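Local coordinates for viral structural protein 4 (Bombyx mori cytoplasmic polyhedrosis virus, PDB 6TZ0) that binds GTP and probably assists the viral RNA-dependent RNA polymerase, with which it is complexed, during transcription of the double-stranded RNA genome, at residues Leu332-Glu337 / Thr501-Leu506; Leu349-Glu354 / Ser361-Tyr366. All coordinates share one frame; numbering follows the deposited sequence.

Contact 1 of 2, residues Leu332-Glu337 / Thr501-Leu506; sequences LSKFLE and TDTTVL
Beside the parallel sheet of the nucleotide-binding domain, helix 326-340 packs Lys334 and Phe335 against Asp502 and Thr503, at the entrance to strand 504-507. The backbones come nearest at Phe335 and Thr503, whose CA atoms lie 6.0 Å apart. Thr503 is the wedge, and its two branches do different work. Its methyl CG2 lies alongside the lysine chain, 3.7 Å from Lys334 CG and nearly as close to CB and CD, and also faces the backbone N of Phe335. Its hydroxyl branch turns to the aromatic residue, with OG1 3.7 Å from Phe335 CB and meeting the ring obliquely. Lys334 leaves the helix with CG anti to the backbone N (chi1 -170°) and stays extended to its tip, a course that carries the amine past Thr503 to the loop. There it meets Asp502 at about a right angle in a salt bridge, NZ standing 3.4 Å from OD1 and about equally far from OD2.

The helix lies over the sheet here, where strand 504-507 runs between strands 347-353 and 543-545. Farther along, Leu332 CD2 and Val505 CG1 are loose neighbours, 4.6 Å apart, and the Phe335 side chain continues onto Leu349. The polar end faces the polymerase chain, where Lys334 NZ makes a weak hydrogen bond to Ala472 O and lies close to Arg496, and Asp502 packs on Lys631 of that chain. Lys334 and Lys631 of the polymerase chain would probably favour an ionised Asp502, whose carboxylate in turn probably offsets the proximity of Lys334 to Arg496.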
loop_
_atom_site.group_PDB
_atom_site.type_symbol
_atom_site.label_atom_id
_atom_site.label_comp_id
_atom_site.label_asym_id
_atom_site.label_seq_id
_atom_site.Cartn_x
_atom_site.Cartn_y
_atom_site.Cartn_z
ATOM N N LEU B 332 -11.260 4.758 -25.300
ATOM C CA LEU B 332 -11.019 4.462 -26.708
ATOM C C LEU B 332 -9.738 5.118 -27.221
ATOM O O LEU B 332 -9.010 4.522 -28.022
ATOM C CB LEU B 332 -12.217 4.902 -27.535
ATOM C CG LEU B 332 -13.497 4.099 -27.338
ATOM C CD1 LEU B 332 -14.629 4.806 -28.021
ATOM C CD2 LEU B 332 -13.331 2.695 -27.873
ATOM N N SER B 333 -9.421 6.326 -26.754
ATOM C CA SER B 333 -8.167 6.949 -27.154
ATOM C C SER B 333 -6.974 6.301 -26.468
ATOM O O SER B 333 -5.864 6.341 -27.002
ATOM C CB SER B 333 -8.200 8.442 -26.849
ATOM O OG SER B 333 -8.180 8.661 -25.457
ATOM N N LYS B 334 -7.181 5.710 -25.290
ATOM C CA LYS B 334 -6.150 4.879 -24.675
ATOM C C LYS B 334 -5.835 3.673 -25.553
ATOM O O LYS B 334 -4.661 3.330 -25.770
ATOM C CB LYS B 334 -6.623 4.446 -23.289
ATOM C CG LYS B 334 -5.599 3.780 -22.412
ATOM C CD LYS B 334 -6.204 3.495 -21.056
ATOM C CE LYS B 334 -5.199 2.865 -20.126
ATOM N NZ LYS B 334 -5.819 2.532 -18.817
ATOM N N PHE B 335 -6.876 3.054 -26.116
ATOM C CA PHE B 335 -6.661 1.972 -27.074
ATOM C C PHE B 335 -5.973 2.453 -28.347
ATOM O O PHE B 335 -5.118 1.751 -28.891
ATOM C CB PHE B 335 -7.978 1.290 -27.424
ATOM C CG PHE B 335 -7.857 0.292 -28.539
ATOM C CD1 PHE B 335 -7.109 -0.857 -28.376
ATOM C CD2 PHE B 335 -8.516 0.491 -29.740
ATOM C CE1 PHE B 335 -7.001 -1.772 -29.398
ATOM C CE2 PHE B 335 -8.414 -0.426 -30.758
ATOM C CZ PHE B 335 -7.663 -1.558 -30.581
ATOM N N LEU B 336 -6.324 3.642 -28.838
ATOM C CA LEU B 336 -5.692 4.124 -30.065
ATOM C C LEU B 336 -4.233 4.503 -29.846
ATOM O O LEU B 336 -3.408 4.344 -30.756
ATOM C CB LEU B 336 -6.462 5.306 -30.635
ATOM C CG LEU B 336 -7.859 4.963 -31.137
ATOM C CD1 LEU B 336 -8.523 6.190 -31.707
ATOM C CD2 LEU B 336 -7.793 3.849 -32.154
ATOM N N GLU B 337 -3.903 4.995 -28.650
ATOM C CA GLU B 337 -2.510 5.202 -28.274
ATOM C C GLU B 337 -1.749 3.883 -28.230
ATOM O O GLU B 337 -0.579 3.823 -28.621
ATOM C CB GLU B 337 -2.443 5.916 -26.923
ATOM C CG GLU B 337 -1.045 6.105 -26.357
ATOM C CD GLU B 337 -0.168 7.003 -27.206
ATOM O OE1 GLU B 337 -0.699 7.930 -27.852
ATOM O OE2 GLU B 337 1.057 6.764 -27.249
ATOM N N THR B 501 -4.971 -6.881 -21.681
ATOM C CA THR B 501 -5.334 -5.583 -22.225
ATOM C C THR B 501 -5.249 -4.536 -21.131
ATOM O O THR B 501 -5.004 -4.833 -19.963
ATOM C CB THR B 501 -6.759 -5.564 -22.784
ATOM O OG1 THR B 501 -7.685 -5.793 -21.717
ATOM C CG2 THR B 501 -6.944 -6.629 -23.794
ATOM N N ASP B 502 -5.501 -3.298 -21.520
ATOM C CA ASP B 502 -5.700 -2.225 -20.572
ATOM C C ASP B 502 -6.983 -1.478 -20.875
ATOM O O ASP B 502 -7.332 -0.548 -20.145
ATOM C CB ASP B 502 -4.514 -1.256 -20.613
ATOM C CG ASP B 502 -4.307 -0.527 -19.319
ATOM O OD1 ASP B 502 -5.090 -0.751 -18.377
ATOM O OD2 ASP B 502 -3.332 0.246 -19.239
ATOM N N THR B 503 -7.679 -1.843 -21.946
ATOM C CA THR B 503 -8.875 -1.149 -22.404
ATOM C C THR B 503 -9.964 -2.175 -22.672
ATOM O O THR B 503 -9.917 -2.883 -23.681
ATOM C CB THR B 503 -8.591 -0.341 -23.667
ATOM O OG1 THR B 503 -7.999 -1.197 -24.647
ATOM C CG2 THR B 503 -7.667 0.824 -23.389
ATOM N N THR B 504 -10.942 -2.250 -21.779
ATOM C CA THR B 504 -12.139 -3.043 -22.007
ATOM C C THR B 504 -13.370 -2.172 -21.807
ATOM O O THR B 504 -13.493 -1.472 -20.798
ATOM C CB THR B 504 -12.166 -4.296 -21.113
ATOM O OG1 THR B 504 -13.462 -4.905 -21.149
ATOM C CG2 THR B 504 -11.752 -4.010 -19.705
ATOM N N VAL B 505 -14.251 -2.185 -22.803
ATOM C CA VAL B 505 -15.450 -1.367 -22.819
ATOM C C VAL B 505 -16.657 -2.284 -22.877
ATOM O O VAL B 505 -16.545 -3.484 -23.116
ATOM C CB VAL B 505 -15.471 -0.379 -23.998
ATOM C CG1 VAL B 505 -14.316 0.574 -23.903
ATOM C CG2 VAL B 505 -15.435 -1.127 -25.311
ATOM N N LEU B 506 -17.828 -1.696 -22.668
ATOM C CA LEU B 506 -19.090 -2.397 -22.825
ATOM C C LEU B 506 -19.913 -1.668 -23.872
ATOM O O LEU B 506 -20.041 -0.443 -23.822
ATOM C CB LEU B 506 -19.836 -2.494 -21.494
ATOM C CG LEU B 506 -20.970 -3.510 -21.355
ATOM C CD1 LEU B 506 -20.980 -4.030 -19.945
ATOM C CD2 LEU B 506 -22.313 -2.911 -21.661
#

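Contact 2 of 2, residues Leu349-Glu354 / Ser361-Tyr366; sequences LVVYAE and SFLSTY
Apolar contacts alone join Val351 and Leu349 of strand 347-353 to Leu363 and Tyr366 of helix 359-374. The tighter pair meets tip to tip, Val351 CG1 reaching Leu363 CD1 at 3.9 Å. Leu363 has CG anti to its carbonyl carbon (chi1 -74°), which sends its CD1 branch toward the valine. Beside it, Leu349 CD2 lies obliquely to the Tyr366 ring, 4.4 Å from CE2 and close to the phenol oxygen as well. With the nearest CA atoms, of Val351 and Leu363, 9.0 Å apart, the side chains span the whole gap.

A side-chain hydrogen bond within the helix adds to this: Ser364 OG donates to Ser361 O at 3.1 Å, approaching from well above the carbonyl plane.

The strand-loop-helix unit from Ala353 is consistent with a P-loop (Walker A); Gly358, Lys359, Thr360 and Ser361 bind GTP in another structure of this protein, though none is bound here. The packing joins the strand and the helix on the two sides of the loop. Around them, strand 347-353 sits between strands 484-489 and 504-507 in a sheet ordered 2-3-1-4-5, as in nucleoside monophosphate kinases, while Tyr366 and Phe362 turn to helix 547-556 and Phe362 also meets Phe295 of helix 290-296.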
loop_
_atom_site.group_PDB
_atom_site.type_symbol
_atom_site.label_atom_id
_atom_site.label_comp_id
_atom_site.label_asym_id
_atom_site.label_seq_id
_atom_site.Cartn_x
_atom_site.Cartn_y
_atom_site.Cartn_z
ATOM N N LEU B 349 -8.368 -4.768 -27.923
ATOM C CA LEU B 349 -9.558 -4.152 -27.350
ATOM C C LEU B 349 -10.583 -5.238 -27.074
ATOM O O LEU B 349 -11.004 -5.940 -27.995
ATOM C CB LEU B 349 -10.153 -3.105 -28.287
ATOM C CG LEU B 349 -11.355 -2.339 -27.739
ATOM C CD1 LEU B 349 -10.919 -1.465 -26.590
ATOM C CD2 LEU B 349 -12.035 -1.528 -28.815
ATOM N N VAL B 350 -10.989 -5.370 -25.817
ATOM C CA VAL B 350 -12.040 -6.304 -25.435
ATOM C C VAL B 350 -13.355 -5.542 -25.378
ATOM O O VAL B 350 -13.467 -4.533 -24.675
ATOM C CB VAL B 350 -11.735 -6.983 -24.093
ATOM C CG1 VAL B 350 -12.874 -7.904 -23.705
ATOM C CG2 VAL B 350 -10.456 -7.760 -24.194
ATOM N N VAL B 351 -14.349 -6.020 -26.121
ATOM C CA VAL B 351 -15.654 -5.378 -26.214
ATOM C C VAL B 351 -16.701 -6.359 -25.712
ATOM O O VAL B 351 -16.924 -7.405 -26.329
ATOM C CB VAL B 351 -15.972 -4.936 -27.646
ATOM C CG1 VAL B 351 -17.359 -4.342 -27.709
ATOM C CG2 VAL B 351 -14.949 -3.943 -28.127
ATOM N N TYR B 352 -17.348 -6.025 -24.601
ATOM C CA TYR B 352 -18.450 -6.819 -24.084
ATOM C C TYR B 352 -19.780 -6.253 -24.553
ATOM O O TYR B 352 -19.946 -5.040 -24.686
ATOM C CB TYR B 352 -18.449 -6.864 -22.561
ATOM C CG TYR B 352 -17.282 -7.592 -21.969
ATOM C CD1 TYR B 352 -17.198 -8.964 -22.049
ATOM C CD2 TYR B 352 -16.293 -6.910 -21.280
ATOM C CE1 TYR B 352 -16.143 -9.639 -21.506
ATOM C CE2 TYR B 352 -15.240 -7.578 -20.719
ATOM C CZ TYR B 352 -15.171 -8.946 -20.838
ATOM O OH TYR B 352 -14.126 -9.633 -20.285
ATOM N N ALA B 353 -20.730 -7.148 -24.787
ATOM C CA ALA B 353 -22.059 -6.753 -25.223
ATOM C C ALA B 353 -23.036 -7.851 -24.851
ATOM O O ALA B 353 -22.651 -9.003 -24.645
ATOM C CB ALA B 353 -22.105 -6.490 -26.727
ATOM N N GLU B 354 -24.309 -7.478 -24.765
ATOM C CA GLU B 354 -25.340 -8.477 -24.557
ATOM C C GLU B 354 -25.552 -9.289 -25.825
ATOM O O GLU B 354 -25.385 -8.803 -26.944
ATOM C CB GLU B 354 -26.658 -7.839 -24.122
ATOM C CG GLU B 354 -26.670 -7.314 -22.700
ATOM C CD GLU B 354 -28.025 -6.774 -22.292
ATOM O OE1 GLU B 354 -28.923 -6.710 -23.153
ATOM O OE2 GLU B 354 -28.199 -6.415 -21.112
ATOM N N SER B 361 -21.656 -7.053 -36.476
ATOM C CA SER B 361 -21.897 -6.231 -37.656
ATOM C C SER B 361 -21.300 -4.837 -37.502
ATOM O O SER B 361 -20.821 -4.251 -38.479
ATOM C CB SER B 361 -23.396 -6.145 -37.924
ATOM O OG SER B 361 -23.663 -5.310 -39.034
ATOM N N PHE B 362 -21.314 -4.288 -36.290
ATOM C CA PHE B 362 -20.639 -3.012 -36.095
ATOM C C PHE B 362 -19.130 -3.176 -36.016
ATOM O O PHE B 362 -18.395 -2.384 -36.614
ATOM C CB PHE B 362 -21.141 -2.298 -34.843
ATOM C CG PHE B 362 -20.349 -1.067 -34.513
ATOM C CD1 PHE B 362 -20.436 0.058 -35.302
ATOM C CD2 PHE B 362 -19.499 -1.045 -33.421
ATOM C CE1 PHE B 362 -19.694 1.176 -35.014
ATOM C CE2 PHE B 362 -18.757 0.072 -33.130
ATOM C CZ PHE B 362 -18.856 1.182 -33.926
ATOM N N LEU B 363 -18.649 -4.171 -35.268
ATOM C CA LEU B 363 -17.214 -4.258 -35.031
ATOM C C LEU B 363 -16.432 -4.707 -36.259
ATOM O O LEU B 363 -15.235 -4.416 -36.340
ATOM C CB LEU B 363 -16.940 -5.168 -33.839
ATOM C CG LEU B 363 -17.289 -4.535 -32.494
ATOM C CD1 LEU B 363 -17.219 -5.537 -31.374
ATOM C CD2 LEU B 363 -16.341 -3.393 -32.221
ATOM N N SER B 364 -17.084 -5.332 -37.243
ATOM C CA SER B 364 -16.424 -5.582 -38.521
ATOM C C SER B 364 -16.122 -4.276 -39.255
ATOM O O SER B 364 -15.003 -4.067 -39.744
ATOM C CB SER B 364 -17.291 -6.493 -39.380
ATOM O OG SER B 364 -18.489 -5.838 -39.748
ATOM N N THR B 365 -17.104 -3.377 -39.320
ATOM C CA THR B 365 -16.900 -2.074 -39.944
ATOM C C THR B 365 -15.919 -1.227 -39.142
ATOM O O THR B 365 -15.119 -0.479 -39.718
ATOM C CB THR B 365 -18.250 -1.368 -40.083
ATOM O OG1 THR B 365 -19.145 -2.209 -40.818
ATOM C CG2 THR B 365 -18.121 -0.047 -40.820
ATOM N N TYR B 366 -15.953 -1.355 -37.815
ATOM C CA TYR B 366 -14.991 -0.665 -36.962
ATOM C C TYR B 366 -13.567 -1.131 -37.240
ATOM O O TYR B 366 -12.642 -0.313 -37.315
ATOM C CB TYR B 366 -15.348 -0.889 -35.492
ATOM C CG TYR B 366 -14.424 -0.211 -34.506
ATOM C CD1 TYR B 366 -14.551 1.136 -34.214
ATOM C CD2 TYR B 366 -13.426 -0.925 -33.860
ATOM C CE1 TYR B 366 -13.709 1.748 -33.312
ATOM C CE2 TYR B 366 -12.576 -0.317 -32.970
ATOM C CZ TYR B 366 -12.716 1.019 -32.702
ATOM O OH TYR B 366 -11.870 1.621 -31.805
#

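The two contacts illustrate how neighbouring strands of one sheet can be covered by different helices. Strands 504-507 and 347-353 lie side by side, paired by probable backbone hydrogen bonds between Val505 and both Val350 and Tyr352, and the contact centres are about 12 Å apart. Leu349 bridges them: it touches Phe335 and Thr503 of contact 1 as well as Tyr366 of contact 2. Both contacts are buried, but contact 1 reaches the polymerase interface and adds a salt bridge to its packing, whereas contact 2 is apolar packing without a salt bridge, is touched by no other protein chain, and lies next to the GTP-binding loop. Helix 547-556 packs against residues of both.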